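Local coordinates for BtGH115A (Bacteroides thetaiotaomicron, PDB 5BY3), which hydrolyses glycosidic bonds as a family GH115 4-O-methyl-alpha-glucuronidase with specificity for decorated arabinogalactans, at residues V361-C366 and A379-R384; G371-F376 and K419-Q424. All coordinates share one frame; numbering follows the deposited sequence.

Contact 1. Residues V361-C366 and A379-R384; sequences VTLMWC and AEERAR
Buried packing of a short helix against a strand joins L363 and W365 of strand 362-366 to E381 and R384 in the 379-384 segment, within the beta-alpha-beta unit 362-366, 379-383, 388-393 of the parallel, TIM-barrel-type sheet. The backbones come nearest at L363 and E381, and together the segments bury 219 Å². R384 does most of the work. Its chain bends at chi3 (51°), which turns the guanidinium back over L363: CG of the leucine lies over one face of that group, CD1 is 3.6 Å from R384 NE, and the two side chains cross at about a right angle. At the edge of the same group, R384 NH2 donates to V361 O at 3.0 Å. The N-H...O angle is 158°, and the donor lies in the carbonyl plane on a lone pair. R384 NH1 is bonded to V357 O, so two main-chain carbonyls fix the rotation of the guanidinium. With an alanine in place of R384, the carbonyls of V361 and V357 would probably lose this donor and a gap would open over L363. Further along the strand, the carboxylate of E381 reaches the indole of W365, OE2 standing 3.6 Å from CH2 with ring and carboxylate planes 52° apart. The polar ends are met elsewhere: E381 OE2 by Y351 OH, E381 OE1 by T378 N, and W365 NE1 by N388 OD1. The chemistry is therefore mixed: one face of a buried arginine lies against an aliphatic side chain, while its NH1 and NH2 bond to main-chain carbonyls.

Contact 2. Residues G371-F376 and K419-Q424; sequences GYIRHF and KQAYDQ
The loop that leaves the C-terminal end of strand 362-366 meets the C-terminal end of helix 411-423 here, I373 and F376 packing on Q420, A421 and Q424, the last being the first residue beyond the helix. The backbones approach most closely where F376 faces Q424, 6.4 Å between CA atoms, and the whole contact buries 208 Å², with F376 contributing the largest share. With CG anti to the carbonyl carbon (chi1 -65°), the ring of F376 continues toward the helix. One side of the ring, running from CD2 through CE2 to CZ, is met by Q420 and A421 of the helix and by Q424 just past its end. CD2 touches Q424 CB at 3.6 Å, CE2 lies 3.8 Å from A421 CA, and CZ sits 3.9 Å from Q420 OE1. A421 meets the ring at its edge, near the ring plane, so the backbone of the helix itself abuts the phenyl group. Both glutamine side chains cross the ring at about a right angle, their amide planes turned 77° (Q420) and 88° (Q424) from it; neither amide stacks on the phenyl group.

In the TIM-barrel-type fold this is a loop-to-helix join: helix 411-423 comes after strand 388-393 and before strand 429-433, whereas the loop belongs to the preceding beta-alpha connection. I373 makes the second apolar touch, its CD1 lying 3.7 Å from A421 CB, while its CG2 lies over one face of the F376 ring, toward the rim. Beyond the two segments, I373 also packs on Q417 and M418 of the same helix and on V390 and Y392 of strand 388-393.

How the contacts relate
Contacts 1 and 2 lie about 12 Å apart, centre to centre, in the GH115 TIM-barrel-type region, and their segments come in the order 361-366, 371-376, 379-384, 419-424. The loop of contact 2 thus occupies half of the twelve-residue connection between the strand and helix of contact 1. The two touch directly: C366 O and R374 N are 2.9 Å apart, a probable hydrogen bond, as is H375 NE2 to E381 OE1 at 3.1 Å. Strand 362-366, its outgoing loop, the short helix 379-383 and helix 411-423 accordingly form one continuous packed region beside strand 388-393, tying consecutive beta-alpha units of the barrel together.

Contact 1. Residues V361-C366 and A379-R384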
ATOM      1  N   VAL A 361     -12.149  -9.372 -19.388  1.00 47.43           N
ATOM      2  CA  VAL A 361     -12.021  -9.391 -17.928  1.00 47.94           C
ATOM      3  C   VAL A 361     -10.595  -9.044 -17.481  1.00 46.17           C
ATOM      4  O   VAL A 361      -9.603  -9.669 -17.918  1.00 45.84           O
ATOM      5  CB  VAL A 361     -12.541 -10.708 -17.298  1.00 48.50           C
ATOM      6  CG1 VAL A 361     -12.442 -10.674 -15.773  1.00 51.35           C
ATOM      7  CG2 VAL A 361     -13.977 -10.972 -17.726  1.00 43.12           C
ATOM      8  N   THR A 362     -10.502  -7.996 -16.658  1.00 41.76           N
ATOM      9  CA  THR A 362      -9.204  -7.603 -16.075  1.00 42.94           C
ATOM     10  C   THR A 362      -8.672  -8.736 -15.215  1.00 38.06           C
ATOM     11  O   THR A 362      -9.412  -9.270 -14.376  1.00 39.88           O
ATOM     12  CB  THR A 362      -9.340  -6.327 -15.210  1.00 45.47           C
ATOM     13  OG1 THR A 362     -10.158  -5.366 -15.902  1.00 43.51           O
ATOM     14  CG2 THR A 362      -7.958  -5.732 -14.876  1.00 39.61           C
ATOM     15  N   LEU A 363      -7.417  -9.126 -15.439  1.00 40.94           N
ATOM     16  CA  LEU A 363      -6.791 -10.146 -14.576  1.00 43.88           C
ATOM     17  C   LEU A 363      -6.022  -9.462 -13.420  1.00 47.30           C
ATOM     18  O   LEU A 363      -5.081  -8.687 -13.656  1.00 45.08           O
ATOM     19  CB  LEU A 363      -5.850 -11.043 -15.371  1.00 42.94           C
ATOM     20  CG  LEU A 363      -6.367 -11.925 -16.527  1.00 47.12           C
ATOM     21  CD1 LEU A 363      -5.200 -12.659 -17.147  1.00 40.54           C
ATOM     22  CD2 LEU A 363      -7.429 -12.939 -16.106  1.00 45.62           C
HETATM   23  N   MSE A 364      -6.394  -9.753 -12.180  1.00 45.71           N
HETATM   24  CA  MSE A 364      -5.738  -9.057 -11.065  1.00 54.03           C
HETATM   25  C   MSE A 364      -4.719  -9.877 -10.300  1.00 52.83           C
HETATM   26  O   MSE A 364      -5.047 -10.717  -9.466  1.00 56.40           O
HETATM   27  CB  MSE A 364      -6.728  -8.379 -10.129  1.00 54.02           C
HETATM   28  CG  MSE A 364      -6.003  -7.233  -9.431  1.00 56.96           C
HETATM   29 SE   MSE A 364      -7.211  -6.595  -8.033  1.00 56.59          SE
HETATM   30  CE  MSE A 364      -7.416  -4.930  -9.021  1.00 47.28           C
ATOM     31  N   TRP A 365      -3.456  -9.584 -10.540  1.00 52.08           N
ATOM     32  CA  TRP A 365      -2.391 -10.270  -9.821  1.00 53.37           C
ATOM     33  C   TRP A 365      -2.283  -9.797  -8.366  1.00 51.03           C
ATOM     34  O   TRP A 365      -2.776  -8.713  -7.999  1.00 48.58           O
ATOM     35  CB  TRP A 365      -1.090 -10.160 -10.615  1.00 51.05           C
ATOM     36  CG  TRP A 365      -1.353 -10.476 -12.067  1.00 51.96           C
ATOM     37  CD1 TRP A 365      -1.254  -9.623 -13.140  1.00 48.48           C
ATOM     38  CD2 TRP A 365      -1.835 -11.725 -12.590  1.00 51.79           C
ATOM     39  NE1 TRP A 365      -1.610 -10.271 -14.301  1.00 49.08           N
ATOM     40  CE2 TRP A 365      -1.972 -11.562 -13.996  1.00 54.63           C
ATOM     41  CE3 TRP A 365      -2.147 -12.965 -12.013  1.00 43.77           C
ATOM     42  CZ2 TRP A 365      -2.401 -12.601 -14.828  1.00 48.93           C
ATOM     43  CZ3 TRP A 365      -2.581 -14.001 -12.850  1.00 47.41           C
ATOM     44  CH2 TRP A 365      -2.707 -13.808 -14.228  1.00 45.03           C
ATOM     45  N   CYS A 366      -1.676 -10.640  -7.543  1.00 43.18           N
ATOM     46  CA  CYS A 366      -1.611 -10.393  -6.115  1.00 43.64           C
ATOM     47  C   CYS A 366      -0.194 -10.423  -5.582  1.00 45.25           C
ATOM     48  O   CYS A 366       0.630 -11.167  -6.092  1.00 37.76           O
ATOM     49  CB  CYS A 366      -2.445 -11.436  -5.400  1.00 44.39           C
ATOM     50  SG  CYS A 366      -4.166 -11.121  -5.748  1.00 49.19           S
ATOM     51  N   ALA A 379       3.484 -12.177 -21.954  1.00 71.75           N
ATOM     52  CA  ALA A 379       3.221 -11.377 -23.172  1.00 65.12           C
ATOM     53  C   ALA A 379       1.810 -11.584 -23.668  1.00 56.66           C
ATOM     54  O   ALA A 379       1.145 -10.637 -24.104  1.00 54.51           O
ATOM     55  CB  ALA A 379       4.227 -11.716 -24.260  1.00 69.43           C
ATOM     56  N   GLU A 380       1.345 -12.819 -23.530  1.00 54.40           N
ATOM     57  CA  GLU A 380      -0.039 -13.187 -23.829  1.00 67.38           C
ATOM     58  C   GLU A 380      -1.031 -12.375 -22.958  1.00 65.34           C
ATOM     59  O   GLU A 380      -1.817 -11.572 -23.502  1.00 65.39           O
ATOM     60  CB  GLU A 380      -0.216 -14.740 -23.745  1.00 69.04           C
ATOM     61  CG  GLU A 380      -1.636 -15.332 -23.824  1.00 82.23           C
ATOM     62  CD  GLU A 380      -2.591 -14.622 -24.792  1.00 90.29           C
ATOM     63  OE1 GLU A 380      -2.197 -14.278 -25.934  1.00 85.48           O
ATOM     64  OE2 GLU A 380      -3.761 -14.396 -24.399  1.00 90.48           O
ATOM     65  N   GLU A 381      -0.937 -12.565 -21.631  1.00 60.45           N
ATOM     66  CA  GLU A 381      -1.812 -11.942 -20.621  1.00 56.53           C
ATOM     67  C   GLU A 381      -1.777 -10.449 -20.747  1.00 52.85           C
ATOM     68  O   GLU A 381      -2.793  -9.784 -20.621  1.00 54.16           O
ATOM     69  CB  GLU A 381      -1.401 -12.355 -19.200  1.00 56.07           C
ATOM     70  CG  GLU A 381      -1.735 -13.798 -18.822  1.00 48.83           C
ATOM     71  CD  GLU A 381      -0.802 -14.387 -17.755  1.00 49.05           C
ATOM     72  OE1 GLU A 381       0.345 -13.933 -17.596  1.00 49.71           O
ATOM     73  OE2 GLU A 381      -1.199 -15.350 -17.066  1.00 47.19           O
ATOM     74  N   ARG A 382      -0.599  -9.928 -21.040  1.00 50.72           N
ATOM     75  CA  ARG A 382      -0.445  -8.516 -21.275  1.00 56.99           C
ATOM     76  C   ARG A 382      -1.261  -7.955 -22.468  1.00 63.03           C
ATOM     77  O   ARG A 382      -1.856  -6.874 -22.355  1.00 63.62           O
ATOM     78  CB  ARG A 382       1.036  -8.205 -21.407  1.00 60.08           C
ATOM     79  CG  ARG A 382       1.335  -6.740 -21.573  1.00 60.90           C
ATOM     80  CD  ARG A 382       2.814  -6.499 -21.407  1.00 68.53           C
ATOM     81  NE  ARG A 382       2.991  -5.056 -21.420  1.00 71.16           N
ATOM     82  CZ  ARG A 382       4.124  -4.418 -21.173  1.00 66.71           C
ATOM     83  NH1 ARG A 382       5.241  -5.080 -20.881  1.00 62.53           N
ATOM     84  NH2 ARG A 382       4.123  -3.095 -21.221  1.00 64.01           N
ATOM     85  N   ALA A 383      -1.298  -8.693 -23.586  1.00 65.50           N
ATOM     86  CA  ALA A 383      -2.024  -8.282 -24.798  1.00 57.30           C
ATOM     87  C   ALA A 383      -3.574  -8.391 -24.668  1.00 56.10           C
ATOM     88  O   ALA A 383      -4.312  -7.807 -25.472  1.00 50.08           O
ATOM     89  CB  ALA A 383      -1.496  -9.054 -26.013  1.00 56.73           C
ATOM     90  N   ARG A 384      -4.069  -9.117 -23.659  1.00 51.30           N
ATOM     91  CA  ARG A 384      -5.521  -9.127 -23.351  1.00 54.33           C
ATOM     92  C   ARG A 384      -6.158  -7.719 -23.265  1.00 58.20           C
ATOM     93  O   ARG A 384      -5.603  -6.797 -22.646  1.00 50.79           O
ATOM     94  CB  ARG A 384      -5.810  -9.856 -22.043  1.00 54.22           C
ATOM     95  CG  ARG A 384      -5.432 -11.327 -22.028  1.00 55.47           C
ATOM     96  CD  ARG A 384      -5.635 -11.955 -20.664  1.00 56.34           C
ATOM     97  NE  ARG A 384      -6.965 -11.704 -20.095  1.00 56.67           N
ATOM     98  CZ  ARG A 384      -7.897 -12.629 -19.887  1.00 56.55           C
ATOM     99  NH1 ARG A 384      -7.675 -13.900 -20.225  1.00 58.33           N
ATOM    100  NH2 ARG A 384      -9.066 -12.274 -19.356  1.00 52.26           N
TER

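Contact 2. Residues G371-F376 and K419-Q424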
ATOM      1  N   GLY A 371       4.121  -7.485   0.324  1.00 33.03           N
ATOM      2  CA  GLY A 371       4.561  -6.490  -0.657  1.00 34.01           C
ATOM      3  C   GLY A 371       5.479  -7.010  -1.765  1.00 39.32           C
ATOM      4  O   GLY A 371       6.156  -6.215  -2.456  1.00 36.17           O
ATOM      5  N   TYR A 372       5.512  -8.341  -1.923  1.00 34.03           N
ATOM      6  CA  TYR A 372       6.169  -8.997  -3.067  1.00 34.08           C
ATOM      7  C   TYR A 372       5.177  -9.615  -4.033  1.00 34.74           C
ATOM      8  O   TYR A 372       4.531 -10.639  -3.733  1.00 36.85           O
ATOM      9  CB  TYR A 372       7.156 -10.056  -2.594  1.00 33.52           C
ATOM     10  CG  TYR A 372       8.223  -9.492  -1.683  1.00 36.50           C
ATOM     11  CD1 TYR A 372       9.308  -8.750  -2.203  1.00 33.62           C
ATOM     12  CD2 TYR A 372       8.134  -9.660  -0.283  1.00 34.01           C
ATOM     13  CE1 TYR A 372      10.305  -8.236  -1.362  1.00 29.77           C
ATOM     14  CE2 TYR A 372       9.107  -9.132   0.553  1.00 32.90           C
ATOM     15  CZ  TYR A 372      10.181  -8.426   0.018  1.00 32.83           C
ATOM     16  OH  TYR A 372      11.141  -7.960   0.881  1.00 32.39           O
ATOM     17  N   ILE A 373       5.048  -8.976  -5.191  1.00 38.64           N
ATOM     18  CA  ILE A 373       4.112  -9.416  -6.261  1.00 37.89           C
ATOM     19  C   ILE A 373       4.395 -10.855  -6.728  1.00 39.24           C
ATOM     20  O   ILE A 373       5.526 -11.162  -7.140  1.00 36.19           O
ATOM     21  CB  ILE A 373       4.095  -8.392  -7.424  1.00 35.56           C
ATOM     22  CG1 ILE A 373       3.541  -7.077  -6.883  1.00 36.35           C
ATOM     23  CG2 ILE A 373       3.230  -8.879  -8.585  1.00 37.65           C
ATOM     24  CD1 ILE A 373       3.672  -5.868  -7.796  1.00 37.58           C
ATOM     25  N   ARG A 374       3.384 -11.735  -6.649  1.00 41.57           N
ATOM     26  CA  ARG A 374       3.583 -13.165  -7.017  1.00 42.52           C
ATOM     27  C   ARG A 374       3.675 -13.400  -8.553  1.00 49.22           C
ATOM     28  O   ARG A 374       4.429 -14.256  -9.014  1.00 44.40           O
ATOM     29  CB  ARG A 374       2.548 -14.091  -6.370  1.00 40.18           C
ATOM     30  CG  ARG A 374       2.642 -14.220  -4.844  1.00 41.32           C
ATOM     31  CD  ARG A 374       2.237 -15.634  -4.442  1.00 40.06           C
ATOM     32  NE  ARG A 374       2.372 -15.919  -3.024  1.00 33.73           N
ATOM     33  CZ  ARG A 374       3.386 -16.566  -2.473  1.00 38.28           C
ATOM     34  NH1 ARG A 374       4.410 -17.014  -3.221  1.00 41.56           N
ATOM     35  NH2 ARG A 374       3.389 -16.768  -1.167  1.00 32.38           N
ATOM     36  N   HIS A 375       2.927 -12.632  -9.345  1.00 47.64           N
ATOM     37  CA  HIS A 375       2.907 -12.907 -10.774  1.00 46.88           C
ATOM     38  C   HIS A 375       2.851 -11.669 -11.631  1.00 44.34           C
ATOM     39  O   HIS A 375       2.009 -10.780 -11.419  1.00 43.13           O
ATOM     40  CB  HIS A 375       1.770 -13.880 -11.152  1.00 49.92           C
ATOM     41  CG  HIS A 375       1.755 -14.239 -12.601  1.00 53.16           C
ATOM     42  ND1 HIS A 375       2.430 -15.332 -13.098  1.00 53.11           N
ATOM     43  CD2 HIS A 375       1.193 -13.621 -13.669  1.00 54.26           C
ATOM     44  CE1 HIS A 375       2.265 -15.382 -14.408  1.00 54.72           C
ATOM     45  NE2 HIS A 375       1.530 -14.350 -14.780  1.00 52.60           N
ATOM     46  N   PHE A 376       3.758 -11.649 -12.601  1.00 44.09           N
ATOM     47  CA  PHE A 376       3.820 -10.646 -13.667  1.00 50.37           C
ATOM     48  C   PHE A 376       3.304 -11.201 -15.015  1.00 50.60           C
ATOM     49  O   PHE A 376       3.629 -12.347 -15.368  1.00 56.31           O
ATOM     50  CB  PHE A 376       5.253 -10.127 -13.789  1.00 44.87           C
ATOM     51  CG  PHE A 376       5.721  -9.392 -12.577  1.00 47.82           C
ATOM     52  CD1 PHE A 376       6.334 -10.081 -11.515  1.00 49.12           C
ATOM     53  CD2 PHE A 376       5.513  -8.000 -12.461  1.00 45.77           C
ATOM     54  CE1 PHE A 376       6.748  -9.394 -10.369  1.00 46.87           C
ATOM     55  CE2 PHE A 376       5.910  -7.326 -11.315  1.00 47.30           C
ATOM     56  CZ  PHE A 376       6.552  -8.023 -10.275  1.00 44.80           C
ATOM     57  N   LYS A 419       6.790  -0.038  -9.507  1.00 40.71           N
ATOM     58  CA  LYS A 419       7.449   0.389 -10.746  1.00 44.93           C
ATOM     59  C   LYS A 419       7.604  -0.828 -11.673  1.00 43.90           C
ATOM     60  O   LYS A 419       7.190  -0.775 -12.839  1.00 45.05           O
ATOM     61  CB  LYS A 419       8.799   1.048 -10.444  1.00 41.42           C
ATOM     62  CG  LYS A 419       9.741   1.228 -11.614  1.00 53.79           C
ATOM     63  CD  LYS A 419       9.514   2.541 -12.350  1.00 61.23           C
ATOM     64  CE  LYS A 419      10.458   2.673 -13.542  1.00 61.12           C
ATOM     65  NZ  LYS A 419      10.081   3.862 -14.357  1.00 64.97           N
ATOM     66  N   GLN A 420       8.143  -1.921 -11.146  1.00 39.24           N
ATOM     67  CA  GLN A 420       8.244  -3.135 -11.928  1.00 44.04           C
ATOM     68  C   GLN A 420       6.883  -3.582 -12.447  1.00 44.21           C
ATOM     69  O   GLN A 420       6.768  -3.918 -13.622  1.00 47.05           O
ATOM     70  CB  GLN A 420       8.976  -4.257 -11.196  1.00 48.21           C
ATOM     71  CG  GLN A 420       9.406  -5.399 -12.122  1.00 54.60           C
ATOM     72  CD  GLN A 420      10.468  -6.287 -11.509  1.00 58.16           C
ATOM     73  OE1 GLN A 420      10.247  -6.900 -10.466  1.00 59.10           O
ATOM     74  NE2 GLN A 420      11.624  -6.368 -12.155  1.00 55.97           N
ATOM     75  N   ALA A 421       5.856  -3.535 -11.601  1.00 45.85           N
ATOM     76  CA  ALA A 421       4.498  -3.891 -12.015  1.00 47.21           C
ATOM     77  C   ALA A 421       4.002  -3.079 -13.225  1.00 47.32           C
ATOM     78  O   ALA A 421       3.480  -3.657 -14.196  1.00 46.96           O
ATOM     79  CB  ALA A 421       3.529  -3.766 -10.844  1.00 50.30           C
ATOM     80  N   TYR A 422       4.175  -1.753 -13.192  1.00 45.01           N
ATOM     81  CA  TYR A 422       3.766  -0.954 -14.334  1.00 44.23           C
ATOM     82  C   TYR A 422       4.568  -1.309 -15.595  1.00 49.09           C
ATOM     83  O   TYR A 422       3.988  -1.512 -16.679  1.00 51.92           O
ATOM     84  CB  TYR A 422       3.823   0.521 -14.025  1.00 43.81           C
ATOM     85  CG  TYR A 422       3.263   1.429 -15.117  1.00 44.55           C
ATOM     86  CD1 TYR A 422       1.925   1.830 -15.100  1.00 44.88           C
ATOM     87  CD2 TYR A 422       4.088   1.908 -16.159  1.00 45.94           C
ATOM     88  CE1 TYR A 422       1.414   2.676 -16.091  1.00 48.28           C
ATOM     89  CE2 TYR A 422       3.596   2.761 -17.138  1.00 47.33           C
ATOM     90  CZ  TYR A 422       2.266   3.136 -17.103  1.00 48.96           C
ATOM     91  OH  TYR A 422       1.789   3.972 -18.070  1.00 56.19           O
ATOM     92  N   ASP A 423       5.881  -1.403 -15.437  1.00 44.58           N
ATOM     93  CA  ASP A 423       6.783  -1.722 -16.536  1.00 49.33           C
ATOM     94  C   ASP A 423       6.469  -3.121 -17.147  1.00 51.19           C
ATOM     95  O   ASP A 423       6.501  -3.321 -18.363  1.00 50.07           O
ATOM     96  CB  ASP A 423       8.242  -1.641 -16.051  1.00 46.66           C
ATOM     97  CG  ASP A 423       8.766  -0.204 -15.924  1.00 51.87           C
ATOM     98  OD1 ASP A 423       8.075   0.770 -16.314  1.00 47.70           O
ATOM     99  OD2 ASP A 423       9.919  -0.052 -15.441  1.00 59.13           O
ATOM    100  N   GLN A 424       6.134  -4.074 -16.294  1.00 49.53           N
ATOM    101  CA  GLN A 424       5.708  -5.376 -16.773  1.00 55.04           C
ATOM    102  C   GLN A 424       4.262  -5.384 -17.271  1.00 51.99           C
ATOM    103  O   GLN A 424       3.710  -6.439 -17.520  1.00 55.67           O
ATOM    104  CB  GLN A 424       5.946  -6.478 -15.729  1.00 53.80           C
ATOM    105  CG  GLN A 424       7.414  -6.712 -15.345  1.00 55.95           C
ATOM    106  CD  GLN A 424       8.313  -7.118 -16.505  1.00 56.41           C
ATOM    107  OE1 GLN A 424       9.415  -6.582 -16.682  1.00 52.42           O
ATOM    108  NE2 GLN A 424       7.847  -8.058 -17.301  1.00 59.95           N
TER